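Local coordinates for protein pyruvate kinase 1 (Trypanosoma brucei brucei, PDB 4KCV) that catalyses the last step of glycolysis, the transfer of a phosphoryl group from phosphoenolpyruvate to ADP, which yields pyruvate and ATP, at residues Arg23-Ile28 with Ala325-Leu330; Gly474-Val479 with Thr493-Leu498; Ile90-Phe95 with Arg176-Pro181. One frame throughout, in Å; residues are numbered along the deposited sequence.

Contact 1: Arg23-Ile28 with Ala325-Leu330; sequences RIVCTI and ADCVML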
ATOM      1  N   ARG A  23     -18.732 -24.066  -0.964  1.00 13.81           N
ATOM      2  CA  ARG A  23     -19.375 -25.305  -0.589  1.00 14.48           C
ATOM      3  C   ARG A  23     -20.804 -24.995  -0.205  1.00 14.77           C
ATOM      4  O   ARG A  23     -21.108 -23.888   0.283  1.00 14.27           O
ATOM      5  CB  ARG A  23     -18.647 -25.952   0.605  1.00 15.11           C
ATOM      6  CG  ARG A  23     -17.252 -26.494   0.272  1.00 14.99           C
ATOM      7  CD  ARG A  23     -17.325 -27.508  -0.870  1.00 15.77           C
ATOM      8  NE  ARG A  23     -15.986 -27.848  -1.364  1.00 16.54           N
ATOM      9  CZ  ARG A  23     -15.482 -27.458  -2.538  1.00 16.26           C
ATOM     10  NH1 ARG A  23     -16.209 -26.737  -3.389  1.00 13.77           N
ATOM     11  NH2 ARG A  23     -14.251 -27.835  -2.880  1.00 17.48           N
ATOM     12  N   ILE A  24     -21.686 -25.955  -0.470  1.00 14.39           N
ATOM     13  CA  ILE A  24     -23.101 -25.757  -0.330  1.00 15.07           C
ATOM     14  C   ILE A  24     -23.684 -26.747   0.692  1.00 15.33           C
ATOM     15  O   ILE A  24     -23.563 -27.981   0.528  1.00 15.44           O
ATOM     16  CB  ILE A  24     -23.820 -25.902  -1.704  1.00 14.36           C
ATOM     17  CG1 ILE A  24     -23.252 -24.863  -2.699  1.00 14.52           C
ATOM     18  CG2 ILE A  24     -25.320 -25.698  -1.540  1.00 13.43           C
ATOM     19  CD1 ILE A  24     -23.678 -25.095  -4.148  1.00 14.71           C
ATOM     20  N   VAL A  25     -24.296 -26.187   1.739  1.00 14.33           N
ATOM     21  CA  VAL A  25     -25.040 -26.933   2.734  1.00 14.54           C
ATOM     22  C   VAL A  25     -26.528 -26.911   2.368  1.00 16.04           C
ATOM     23  O   VAL A  25     -27.101 -25.834   2.161  1.00 15.27           O
ATOM     24  CB  VAL A  25     -24.872 -26.263   4.139  1.00 14.47           C
ATOM     25  CG1 VAL A  25     -25.557 -27.066   5.217  1.00 13.56           C
ATOM     26  CG2 VAL A  25     -23.401 -26.108   4.479  1.00 15.27           C
ATOM     27  N   CYS A  26     -27.142 -28.099   2.259  1.00 16.24           N
ATOM     28  CA  CYS A  26     -28.587 -28.223   2.017  1.00 16.74           C
ATOM     29  C   CYS A  26     -29.318 -28.884   3.177  1.00 17.22           C
ATOM     30  O   CYS A  26     -28.912 -29.965   3.655  1.00 16.63           O
ATOM     31  CB  CYS A  26     -28.862 -29.036   0.744  1.00 17.86           C
ATOM     32  SG  CYS A  26     -27.951 -28.423  -0.681  1.00 19.44           S
ATOM     33  N   THR A  27     -30.402 -28.234   3.614  1.00 16.95           N
ATOM     34  CA  THR A  27     -31.342 -28.799   4.569  1.00 16.38           C
ATOM     35  C   THR A  27     -32.237 -29.849   3.897  1.00 16.53           C
ATOM     36  O   THR A  27     -32.833 -29.602   2.848  1.00 16.82           O
ATOM     37  CB  THR A  27     -32.229 -27.685   5.164  1.00 17.38           C
ATOM     38  OG1 THR A  27     -31.397 -26.644   5.672  1.00 16.71           O
ATOM     39  CG2 THR A  27     -33.157 -28.216   6.298  1.00 17.61           C
ATOM     40  N   ILE A  28     -32.319 -31.017   4.512  1.00 16.99           N
ATOM     41  CA  ILE A  28     -33.076 -32.115   3.975  1.00 17.50           C
ATOM     42  C   ILE A  28     -34.505 -32.123   4.526  1.00 18.46           C
ATOM     43  O   ILE A  28     -34.734 -31.777   5.675  1.00 18.42           O
ATOM     44  CB  ILE A  28     -32.386 -33.449   4.283  1.00 17.98           C
ATOM     45  CG1 ILE A  28     -30.963 -33.463   3.708  1.00 16.82           C
ATOM     46  CG2 ILE A  28     -33.232 -34.605   3.761  1.00 18.53           C
ATOM     47  CD1 ILE A  28     -30.849 -32.871   2.309  1.00 17.54           C
ATOM     48  N   ALA A 325     -17.035 -16.150   2.823  1.00 14.21           N
ATOM     49  CA  ALA A 325     -17.665 -17.316   3.452  1.00 14.70           C
ATOM     50  C   ALA A 325     -17.191 -18.622   2.788  1.00 15.50           C
ATOM     51  O   ALA A 325     -17.113 -18.694   1.567  1.00 15.68           O
ATOM     52  CB  ALA A 325     -19.183 -17.197   3.364  1.00 15.00           C
ATOM     53  N   ASP A 326     -16.902 -19.657   3.580  1.00 14.37           N
ATOM     54  CA  ASP A 326     -16.582 -20.956   2.988  1.00 14.77           C
ATOM     55  C   ASP A 326     -17.822 -21.533   2.345  1.00 14.60           C
ATOM     56  O   ASP A 326     -17.780 -22.025   1.206  1.00 13.96           O
ATOM     57  CB  ASP A 326     -16.026 -21.939   4.027  1.00 14.24           C
ATOM     58  CG  ASP A 326     -14.737 -21.445   4.675  1.00 15.78           C
ATOM     59  OD1 ASP A 326     -14.821 -20.432   5.453  1.00 15.77           O
ATOM     60  OD2 ASP A 326     -13.629 -22.025   4.358  1.00 15.92           O
ATOM     61  N   CYS A 327     -18.922 -21.464   3.080  1.00 14.55           N
ATOM     62  CA  CYS A 327     -20.136 -22.129   2.691  1.00 16.13           C
ATOM     63  C   CYS A 327     -21.265 -21.147   2.573  1.00 16.27           C
ATOM     64  O   CYS A 327     -21.361 -20.190   3.356  1.00 14.67           O
ATOM     65  CB  CYS A 327     -20.536 -23.196   3.714  1.00 17.13           C
ATOM     66  SG  CYS A 327     -19.279 -24.450   4.021  1.00 18.65           S
ATOM     67  N   VAL A 328     -22.233 -21.514   1.734  1.00 15.58           N
ATOM     68  CA  VAL A 328     -23.548 -20.943   1.796  1.00 15.03           C
ATOM     69  C   VAL A 328     -24.585 -22.042   1.977  1.00 16.10           C
ATOM     70  O   VAL A 328     -24.321 -23.214   1.704  1.00 15.36           O
ATOM     71  CB  VAL A 328     -23.850 -20.154   0.519  1.00 14.91           C
ATOM     72  CG1 VAL A 328     -23.045 -18.844   0.520  1.00 14.02           C
ATOM     73  CG2 VAL A 328     -23.517 -20.997  -0.708  1.00 14.34           C
ATOM     74  N   MET A 329     -25.769 -21.660   2.435  1.00 15.51           N
ATOM     75  CA  MET A 329     -26.696 -22.633   2.957  1.00 15.23           C
ATOM     76  C   MET A 329     -28.081 -22.422   2.369  1.00 15.58           C
ATOM     77  O   MET A 329     -28.491 -21.284   2.056  1.00 15.51           O
ATOM     78  CB  MET A 329     -26.742 -22.589   4.491  1.00 15.37           C
ATOM     79  CG  MET A 329     -27.596 -23.693   5.119  1.00 15.54           C
ATOM     80  SD  MET A 329     -27.340 -23.858   6.900  1.00 17.82           S
ATOM     81  CE  MET A 329     -28.886 -23.138   7.482  1.00 16.34           C
ATOM     82  N   LEU A 330     -28.801 -23.526   2.239  1.00 15.32           N
ATOM     83  CA  LEU A 330     -30.168 -23.511   1.822  1.00 15.04           C
ATOM     84  C   LEU A 330     -30.997 -24.189   2.923  1.00 15.93           C
ATOM     85  O   LEU A 330     -30.551 -25.186   3.536  1.00 15.04           O
ATOM     86  CB  LEU A 330     -30.305 -24.244   0.485  1.00 14.83           C
ATOM     87  CG  LEU A 330     -29.567 -23.550  -0.677  1.00 14.94           C
ATOM     88  CD1 LEU A 330     -29.434 -24.478  -1.876  1.00 14.29           C
ATOM     89  CD2 LEU A 330     -30.305 -22.259  -1.060  1.00 14.59           C
TER
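V25 and M329 lie abreast where a TIM barrel, the (beta/alpha)8 fold, closes on itself: strand 23-27, first of the eight, runs parallel to strand 327-330, the last. Backbone bonds make the seam. R23 N donates to D326 O at 3.1 Å, V328 N to R23 O, and V25 N to V328 O at 3.0 Å; L330 N then returns to V25 O at 2.9 Å, so that R23 and V25 each both give and accept.

Apolar contacts fill the two faces. On the barrel's inner face V25 turns CG1 anti to the backbone N (chi1 -176°), which lays that methyl against M329: V25 CG1 lies 3.9 Å from M329 CG and also touches SD. M329 in turn touches a bound 2-oxoglutarate, placing this end of the seam beside a ligand pocket. On the outer face I24 CG2 meets L330 CD1 at 4.3 Å, while helix 340-356 covers V328 and L330.

T27 closes the seam with backbone and side chain together: T27 N approaches L330 O from 3.1 Å, tilted from the carbonyl plane, and T27 OG1, which also bonds R50, reaches an in-plane lone pair of L330 O at 2.7 Å.

Contact 2: Gly474-Val479 with Thr493-Leu498; sequences GDVVVV and TRLIYL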
ATOM      1  N   GLY A 474       2.936 -32.902 -16.708  1.00 23.48           N
ATOM      2  CA  GLY A 474       3.772 -31.719 -16.918  1.00 22.87           C
ATOM      3  C   GLY A 474       3.311 -30.459 -16.196  1.00 23.46           C
ATOM      4  O   GLY A 474       3.997 -29.444 -16.240  1.00 24.42           O
ATOM      5  N   ASP A 475       2.128 -30.507 -15.564  1.00 23.78           N
ATOM      6  CA  ASP A 475       1.668 -29.405 -14.689  1.00 21.74           C
ATOM      7  C   ASP A 475       2.381 -29.452 -13.326  1.00 20.89           C
ATOM      8  O   ASP A 475       2.540 -30.525 -12.728  1.00 18.03           O
ATOM      9  CB  ASP A 475       0.147 -29.465 -14.460  1.00 23.21           C
ATOM     10  CG  ASP A 475      -0.669 -29.039 -15.702  1.00 27.21           C
ATOM     11  OD1 ASP A 475      -0.137 -28.315 -16.555  1.00 30.17           O
ATOM     12  OD2 ASP A 475      -1.849 -29.455 -15.823  1.00 29.41           O
ATOM     13  N   VAL A 476       2.743 -28.281 -12.809  1.00 20.17           N
ATOM     14  CA  VAL A 476       3.325 -28.199 -11.461  1.00 20.27           C
ATOM     15  C   VAL A 476       2.223 -28.241 -10.389  1.00 20.20           C
ATOM     16  O   VAL A 476       1.235 -27.525 -10.476  1.00 23.12           O
ATOM     17  CB  VAL A 476       4.190 -26.926 -11.292  1.00 19.79           C
ATOM     18  CG1 VAL A 476       4.772 -26.852  -9.885  1.00 19.34           C
ATOM     19  CG2 VAL A 476       5.320 -26.928 -12.305  1.00 24.10           C
ATOM     20  N   VAL A 477       2.388 -29.124  -9.414  1.00 19.63           N
ATOM     21  CA  VAL A 477       1.479 -29.230  -8.278  1.00 19.52           C
ATOM     22  C   VAL A 477       2.270 -28.886  -7.018  1.00 20.01           C
ATOM     23  O   VAL A 477       3.424 -29.329  -6.862  1.00 19.79           O
ATOM     24  CB  VAL A 477       0.950 -30.680  -8.143  1.00 19.69           C
ATOM     25  CG1 VAL A 477       0.147 -30.832  -6.862  1.00 21.37           C
ATOM     26  CG2 VAL A 477       0.073 -31.037  -9.325  1.00 21.11           C
ATOM     27  N   VAL A 478       1.646 -28.173  -6.082  1.00 17.58           N
ATOM     28  CA  VAL A 478       2.324 -27.818  -4.824  1.00 14.89           C
ATOM     29  C   VAL A 478       1.920 -28.826  -3.729  1.00 15.18           C
ATOM     30  O   VAL A 478       0.744 -29.021  -3.470  1.00 14.62           O
ATOM     31  CB  VAL A 478       1.977 -26.375  -4.363  1.00 15.23           C
ATOM     32  CG1 VAL A 478       2.675 -26.049  -3.021  1.00 14.13           C
ATOM     33  CG2 VAL A 478       2.366 -25.341  -5.434  1.00 13.88           C
ATOM     34  N   VAL A 479       2.894 -29.527  -3.156  1.00 15.77           N
ATOM     35  CA  VAL A 479       2.597 -30.699  -2.325  1.00 15.53           C
ATOM     36  C   VAL A 479       3.145 -30.504  -0.898  1.00 16.83           C
ATOM     37  O   VAL A 479       4.344 -30.232  -0.706  1.00 17.10           O
ATOM     38  CB  VAL A 479       3.224 -31.977  -2.914  1.00 15.80           C
ATOM     39  CG1 VAL A 479       2.857 -33.179  -2.048  1.00 15.16           C
ATOM     40  CG2 VAL A 479       2.783 -32.184  -4.376  1.00 14.29           C
ATOM     41  N   THR A 493       7.289 -28.458   1.961  1.00 16.61           N
ATOM     42  CA  THR A 493       6.554 -28.137   0.724  1.00 17.63           C
ATOM     43  C   THR A 493       7.433 -28.500  -0.434  1.00 17.74           C
ATOM     44  O   THR A 493       8.630 -28.182  -0.421  1.00 17.21           O
ATOM     45  CB  THR A 493       6.280 -26.617   0.580  1.00 20.20           C
ATOM     46  OG1 THR A 493       5.626 -26.123   1.751  1.00 23.94           O
ATOM     47  CG2 THR A 493       5.409 -26.325  -0.659  1.00 18.16           C
ATOM     48  N   ARG A 494       6.852 -29.158  -1.441  1.00 16.42           N
ATOM     49  CA  ARG A 494       7.582 -29.484  -2.660  1.00 17.37           C
ATOM     50  C   ARG A 494       6.808 -29.001  -3.873  1.00 17.02           C
ATOM     51  O   ARG A 494       5.572 -29.072  -3.900  1.00 17.87           O
ATOM     52  CB  ARG A 494       7.801 -31.005  -2.789  1.00 18.27           C
ATOM     53  CG  ARG A 494       8.619 -31.642  -1.679  1.00 18.72           C
ATOM     54  CD  ARG A 494       8.859 -33.113  -2.001  1.00 18.20           C
ATOM     55  NE  ARG A 494       7.656 -33.910  -1.824  1.00 17.78           N
ATOM     56  CZ  ARG A 494       7.455 -35.102  -2.390  1.00 20.73           C
ATOM     57  NH1 ARG A 494       8.294 -35.556  -3.327  1.00 20.08           N
ATOM     58  NH2 ARG A 494       6.386 -35.819  -2.061  1.00 18.30           N
ATOM     59  N   LEU A 495       7.523 -28.604  -4.914  1.00 16.10           N
ATOM     60  CA  LEU A 495       6.875 -28.387  -6.205  1.00 17.18           C
ATOM     61  C   LEU A 495       7.185 -29.549  -7.124  1.00 18.55           C
ATOM     62  O   LEU A 495       8.369 -29.894  -7.350  1.00 19.10           O
ATOM     63  CB  LEU A 495       7.319 -27.065  -6.830  1.00 16.90           C
ATOM     64  CG  LEU A 495       6.514 -25.833  -6.379  1.00 18.33           C
ATOM     65  CD1 LEU A 495       6.618 -25.582  -4.863  1.00 16.28           C
ATOM     66  CD2 LEU A 495       7.004 -24.625  -7.152  1.00 18.21           C
ATOM     67  N   ILE A 496       6.130 -30.204  -7.586  1.00 20.43           N
ATOM     68  CA  ILE A 496       6.250 -31.442  -8.340  1.00 22.20           C
ATOM     69  C   ILE A 496       5.516 -31.354  -9.680  1.00 22.42           C
ATOM     70  O   ILE A 496       4.388 -30.892  -9.744  1.00 21.48           O
ATOM     71  CB  ILE A 496       5.704 -32.618  -7.513  1.00 25.64           C
ATOM     72  CG1 ILE A 496       6.678 -32.916  -6.371  1.00 27.28           C
ATOM     73  CG2 ILE A 496       5.545 -33.855  -8.379  1.00 26.60           C
ATOM     74  CD1 ILE A 496       6.103 -33.812  -5.303  1.00 33.28           C
ATOM     75  N   TYR A 497       6.192 -31.735 -10.753  1.00 22.14           N
ATOM     76  CA  TYR A 497       5.543 -31.873 -12.054  1.00 24.98           C
ATOM     77  C   TYR A 497       4.788 -33.189 -12.125  1.00 25.28           C
ATOM     78  O   TYR A 497       5.335 -34.236 -11.778  1.00 24.61           O
ATOM     79  CB  TYR A 497       6.589 -31.890 -13.146  1.00 25.62           C
ATOM     80  CG  TYR A 497       7.253 -30.580 -13.365  1.00 28.60           C
ATOM     81  CD1 TYR A 497       6.643 -29.581 -14.134  1.00 30.53           C
ATOM     82  CD2 TYR A 497       8.519 -30.337 -12.851  1.00 32.06           C
ATOM     83  CE1 TYR A 497       7.293 -28.382 -14.402  1.00 33.11           C
ATOM     84  CE2 TYR A 497       9.189 -29.158 -13.129  1.00 34.11           C
ATOM     85  CZ  TYR A 497       8.578 -28.182 -13.905  1.00 36.36           C
ATOM     86  OH  TYR A 497       9.260 -27.015 -14.178  1.00 36.03           O
ATOM     87  N   LEU A 498       3.568 -33.158 -12.639  1.00 24.91           N
ATOM     88  CA  LEU A 498       2.800 -34.389 -12.797  1.00 28.24           C
ATOM     89  C   LEU A 498       3.461 -35.288 -13.822  1.00 30.16           C
ATOM     90  O   LEU A 498       3.727 -34.856 -14.931  1.00 28.85           O
ATOM     91  CB  LEU A 498       1.384 -34.091 -13.238  1.00 29.13           C
ATOM     92  CG  LEU A 498       0.377 -33.908 -12.129  1.00 32.18           C
ATOM     93  CD1 LEU A 498      -1.007 -34.101 -12.728  1.00 41.53           C
ATOM     94  CD2 LEU A 498       0.637 -34.931 -11.047  1.00 33.34           C
TER
HETATM   95  O   HOH W   1       5.961 -32.358   0.451  1.00 14.09           O
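V476 holds CG1 anti to its own N (chi1 179°), which sends that methyl toward L495 CB, 4.0 Å off, and leaves CG2 beside the N, facing Y497. With CG set anti to its carbonyl carbon (chi1 -70°), Y497 brings its ring up to V476 CG2, which meets it obliquely. The edge of the same ring takes G474 O, which lies in its plane 3.4 Å from Y497 CD1.

These residues belong to a beta hairpin, strands 476-481 and 492-497, at one edge, within this chain, of the mixed sheet of the C-terminal alpha/beta domain. V477 with I496 and V479 with R494 are hydrogen-bonded antiparallel pairs; V477 N to I496 O, at 2.7 Å, is nearly straight (171° at the hydrogen). Beyond the strand, G474 N still reaches L498 O at 2.8 Å, prolonging the ladder into the loop.

On the face opposite Y497, V479 CG2 packs on I496 CD1 at 3.8 Å, and that same I496 methyl sits over the centre of the R494 guanidinium. A water at the guanidinium's edge, in its plane, accepts from R494 NE at 3.2 Å and donates to V479 O at 2.9 Å. R494 NH2 hydrogen-bonds H481, and R494 NH1 forms a salt bridge with D483 of the second subunit.

A charged group with a methyl on one face, a water at its edge and polar partners on both terminal nitrogens should be largely fixed in rotation. T493 and R494 also pair with a strand of the second subunit, so R494, bridged by water to V479 O and by charge to D483 of that subunit, probably couples the hairpin to the interface.

Contact 3: Ile90-Phe95 with Arg176-Pro181; sequences IRTGLF and RGINLP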
ATOM      1  N   ILE A  90     -37.306 -19.031  24.551  1.00 28.09           N
ATOM      2  CA  ILE A  90     -38.343 -18.336  25.315  1.00 25.43           C
ATOM      3  C   ILE A  90     -39.655 -18.327  24.524  1.00 25.48           C
ATOM      4  O   ILE A  90     -39.691 -17.966  23.335  1.00 25.42           O
ATOM      5  CB  ILE A  90     -37.942 -16.881  25.616  1.00 22.97           C
ATOM      6  CG1 ILE A  90     -36.500 -16.830  26.147  1.00 22.30           C
ATOM      7  CG2 ILE A  90     -38.950 -16.236  26.576  1.00 20.89           C
ATOM      8  CD1 ILE A  90     -35.985 -15.423  26.378  1.00 20.57           C
ATOM      9  N   ARG A  91     -40.719 -18.749  25.171  0.84 23.23           N
ATOM     10  CA  ARG A  91     -42.025 -18.723  24.548  0.84 23.00           C
ATOM     11  C   ARG A  91     -43.056 -18.112  25.495  0.84 20.58           C
ATOM     12  O   ARG A  91     -42.831 -18.032  26.703  0.84 18.87           O
ATOM     13  CB  ARG A  91     -42.413 -20.139  24.156  0.84 25.12           C
ATOM     14  CG  ARG A  91     -41.278 -20.889  23.474  0.84 30.92           C
ATOM     15  CD  ARG A  91     -41.772 -22.067  22.661  0.84 32.60           C
ATOM     16  NE  ARG A  91     -42.544 -21.645  21.493  0.84 45.42           N
ATOM     17  CZ  ARG A  91     -42.056 -21.513  20.252  0.84 44.06           C
ATOM     18  NH1 ARG A  91     -40.763 -21.679  20.013  0.84 43.18           N
ATOM     19  NH2 ARG A  91     -42.860 -21.139  19.263  0.84 34.98           N
ATOM     20  N   THR A  92     -44.149 -17.622  24.930  1.00 20.65           N
ATOM     21  CA  THR A  92     -45.320 -17.231  25.714  1.00 20.50           C
ATOM     22  C   THR A  92     -45.936 -18.490  26.307  1.00 22.24           C
ATOM     23  O   THR A  92     -45.662 -19.593  25.837  1.00 23.83           O
ATOM     24  CB  THR A  92     -46.400 -16.566  24.823  1.00 20.44           C
ATOM     25  OG1 THR A  92     -47.035 -17.560  24.005  1.00 21.14           O
ATOM     26  CG2 THR A  92     -45.801 -15.489  23.930  1.00 19.27           C
ATOM     27  N   GLY A  93     -46.865 -18.317  27.235  1.00 22.85           N
ATOM     28  CA  GLY A  93     -47.786 -19.399  27.603  1.00 23.30           C
ATOM     29  C   GLY A  93     -48.896 -19.656  26.584  1.00 26.82           C
ATOM     30  O   GLY A  93     -48.764 -19.331  25.383  1.00 24.72           O
ATOM     31  N   LEU A  94     -49.955 -20.324  27.044  1.00 25.51           N
ATOM     32  CA  LEU A  94     -51.141 -20.550  26.228  1.00 26.47           C
ATOM     33  C   LEU A  94     -52.131 -19.394  26.396  1.00 26.61           C
ATOM     34  O   LEU A  94     -52.068 -18.640  27.396  1.00 25.92           O
ATOM     35  CB  LEU A  94     -51.833 -21.878  26.623  1.00 27.45           C
ATOM     36  CG  LEU A  94     -51.006 -23.152  26.848  1.00 29.89           C
ATOM     37  CD1 LEU A  94     -51.934 -24.346  27.126  1.00 28.12           C
ATOM     38  CD2 LEU A  94     -50.113 -23.432  25.643  1.00 29.08           C
ATOM     39  N   PHE A  95     -53.139 -19.368  25.530  1.00 24.84           N
ATOM     40  CA  PHE A  95     -54.210 -18.403  25.633  1.00 25.05           C
ATOM     41  C   PHE A  95     -55.574 -19.082  25.788  1.00 28.90           C
ATOM     42  O   PHE A  95     -55.805 -20.162  25.240  1.00 31.38           O
ATOM     43  CB  PHE A  95     -54.190 -17.468  24.421  1.00 23.70           C
ATOM     44  CG  PHE A  95     -52.942 -16.624  24.336  1.00 25.10           C
ATOM     45  CD1 PHE A  95     -52.878 -15.385  24.970  1.00 24.70           C
ATOM     46  CD2 PHE A  95     -51.789 -17.112  23.709  1.00 25.54           C
ATOM     47  CE1 PHE A  95     -51.715 -14.617  24.931  1.00 23.52           C
ATOM     48  CE2 PHE A  95     -50.608 -16.363  23.700  1.00 24.80           C
ATOM     49  CZ  PHE A  95     -50.582 -15.104  24.289  1.00 24.77           C
ATOM     50  N   ARG A 176     -46.141 -18.803  21.317  1.00 25.51           N
ATOM     51  CA  ARG A 176     -45.302 -18.182  20.291  1.00 25.29           C
ATOM     52  C   ARG A 176     -43.897 -17.894  20.809  1.00 24.80           C
ATOM     53  O   ARG A 176     -43.689 -17.753  22.024  1.00 24.01           O
ATOM     54  CB  ARG A 176     -45.949 -16.899  19.765  1.00 24.20           C
ATOM     55  CG  ARG A 176     -47.355 -17.090  19.218  1.00 25.82           C
ATOM     56  CD  ARG A 176     -47.330 -17.917  17.935  1.00 27.98           C
ATOM     57  NE  ARG A 176     -47.121 -19.310  18.253  1.00 31.07           N
ATOM     58  CZ  ARG A 176     -46.919 -20.277  17.364  1.00 35.41           C
ATOM     59  NH1 ARG A 176     -46.693 -21.512  17.786  1.00 36.56           N
ATOM     60  NH2 ARG A 176     -46.951 -20.021  16.066  1.00 33.85           N
ATOM     61  N   GLY A 177     -42.945 -17.766  19.885  1.00 23.25           N
ATOM     62  CA  GLY A 177     -41.571 -17.420  20.238  1.00 23.21           C
ATOM     63  C   GLY A 177     -41.429 -16.003  20.762  1.00 24.68           C
ATOM     64  O   GLY A 177     -42.160 -15.099  20.341  1.00 24.51           O
ATOM     65  N   ILE A 178     -40.481 -15.812  21.680  1.00 24.71           N
ATOM     66  CA  ILE A 178     -40.192 -14.498  22.276  1.00 23.34           C
ATOM     67  C   ILE A 178     -38.717 -14.132  22.071  1.00 25.38           C
ATOM     68  O   ILE A 178     -37.818 -14.978  22.226  1.00 26.78           O
ATOM     69  CB  ILE A 178     -40.479 -14.496  23.800  1.00 22.00           C
ATOM     70  CG1 ILE A 178     -41.991 -14.615  24.067  1.00 20.75           C
ATOM     71  CG2 ILE A 178     -39.892 -13.243  24.455  1.00 19.84           C
ATOM     72  CD1 ILE A 178     -42.744 -13.306  23.907  1.00 20.07           C
ATOM     73  N   ASN A 179     -38.461 -12.878  21.725  1.00 23.99           N
ATOM     74  CA  ASN A 179     -37.096 -12.395  21.654  1.00 25.06           C
ATOM     75  C   ASN A 179     -36.961 -11.151  22.486  1.00 25.38           C
ATOM     76  O   ASN A 179     -37.869 -10.335  22.549  1.00 24.87           O
ATOM     77  CB  ASN A 179     -36.684 -12.104  20.192  1.00 26.52           C
ATOM     78  CG  ASN A 179     -36.662 -13.364  19.332  1.00 26.21           C
ATOM     79  OD1 ASN A 179     -37.681 -13.758  18.773  1.00 27.84           O
ATOM     80  ND2 ASN A 179     -35.522 -14.043  19.298  1.00 24.75           N
ATOM     81  N   LEU A 180     -35.845 -11.041  23.187  1.00 26.81           N
ATOM     82  CA  LEU A 180     -35.571  -9.853  23.960  1.00 27.00           C
ATOM     83  C   LEU A 180     -34.386  -9.090  23.345  1.00 27.55           C
ATOM     84  O   LEU A 180     -33.232  -9.382  23.652  1.00 30.81           O
ATOM     85  CB  LEU A 180     -35.305 -10.256  25.411  1.00 24.41           C
ATOM     86  CG  LEU A 180     -36.415 -11.141  25.992  1.00 22.81           C
ATOM     87  CD1 LEU A 180     -35.997 -11.726  27.339  1.00 22.59           C
ATOM     88  CD2 LEU A 180     -37.711 -10.340  26.121  1.00 20.13           C
ATOM     89  N   PRO A 181     -34.671  -8.191  22.391  1.00 30.70           N
ATOM     90  CA  PRO A 181     -33.598  -7.607  21.564  1.00 34.34           C
ATOM     91  C   PRO A 181     -32.633  -6.777  22.400  1.00 37.42           C
ATOM     92  O   PRO A 181     -33.060  -6.022  23.274  1.00 37.29           O
ATOM     93  CB  PRO A 181     -34.354  -6.714  20.588  1.00 32.44           C
ATOM     94  CG  PRO A 181     -35.638  -6.389  21.285  1.00 33.22           C
ATOM     95  CD  PRO A 181     -35.990  -7.614  22.071  1.00 29.81           C
TER
HETATM   96  O   HOH W   2     -37.005 -18.037  21.766  1.00 39.88           O
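I90 and I178 pack against each other near the base of the B domain, the lid that pyruvate kinases insert after the third strand of the TIM barrel. The chain enters this domain through segment 90-95 and is on its way out in 176-181, so the contact ties the two passages together by a single backbone bridge, R91 with G177.

The tight part joins buried apolar side chains to a short run of backbone bonds. I90 CG2 meets I178 CB at 3.6 Å, the two side chains crossing at about a right angle; farther along, I90 CD1 touches L180 CD1 at 3.8 Å. T92 holds OG1 between its backbone N and carbonyl carbon (chi1 73°), which puts CG2 anti to the carbonyl carbon and against I178 CD1, these side chains too at about a right angle. From its place OG1 donates to G93 O, on a lone pair, and accepts a weak bond from R176 N. Two stronger bonds flank the bridge: T92 N to R176 O at 2.9 Å, nearly in line with the carbonyl, and I178 N to I90 O at 2.8 Å, which comes in from above the carbonyl plane.

The looser side is partly exposed and charged. The R91 guanidinium lies with one face over G177 CA, but R91 NH2 and G177 N are both donors and form no bond. R91 NH2 and R176 NH1 stand 4.1 Å apart, a like-charge pair whose cost is probably eased by the partners of R91: a salt bridge to E89, and R175 O, which accepts from NE. R176 NE donates to D174 O.

At the I90 end a water finishes the contact, accepting from I90 N at 3.0 Å and donating to I178 O at 3.2 Å.

The three contacts sample three domains of one chain. Contact 1 closes the central barrel; contact 3 is nested within the loop it closes, in the lid inserted after barrel strand 80-84; contact 2 follows both in sequence, in the C-terminal alpha/beta sheet. Contact 1 lies between the others, its centre about 31 Å from that of contact 2 and about 29 Å from that of contact 3, whereas the centres of contacts 2 and 3 are about 59 Å apart on opposite sides of the chain's centre. None touches another. That separation means that the domain binding the fructose bisphosphate and the lid do not meet through these segments; the barrel lies between them.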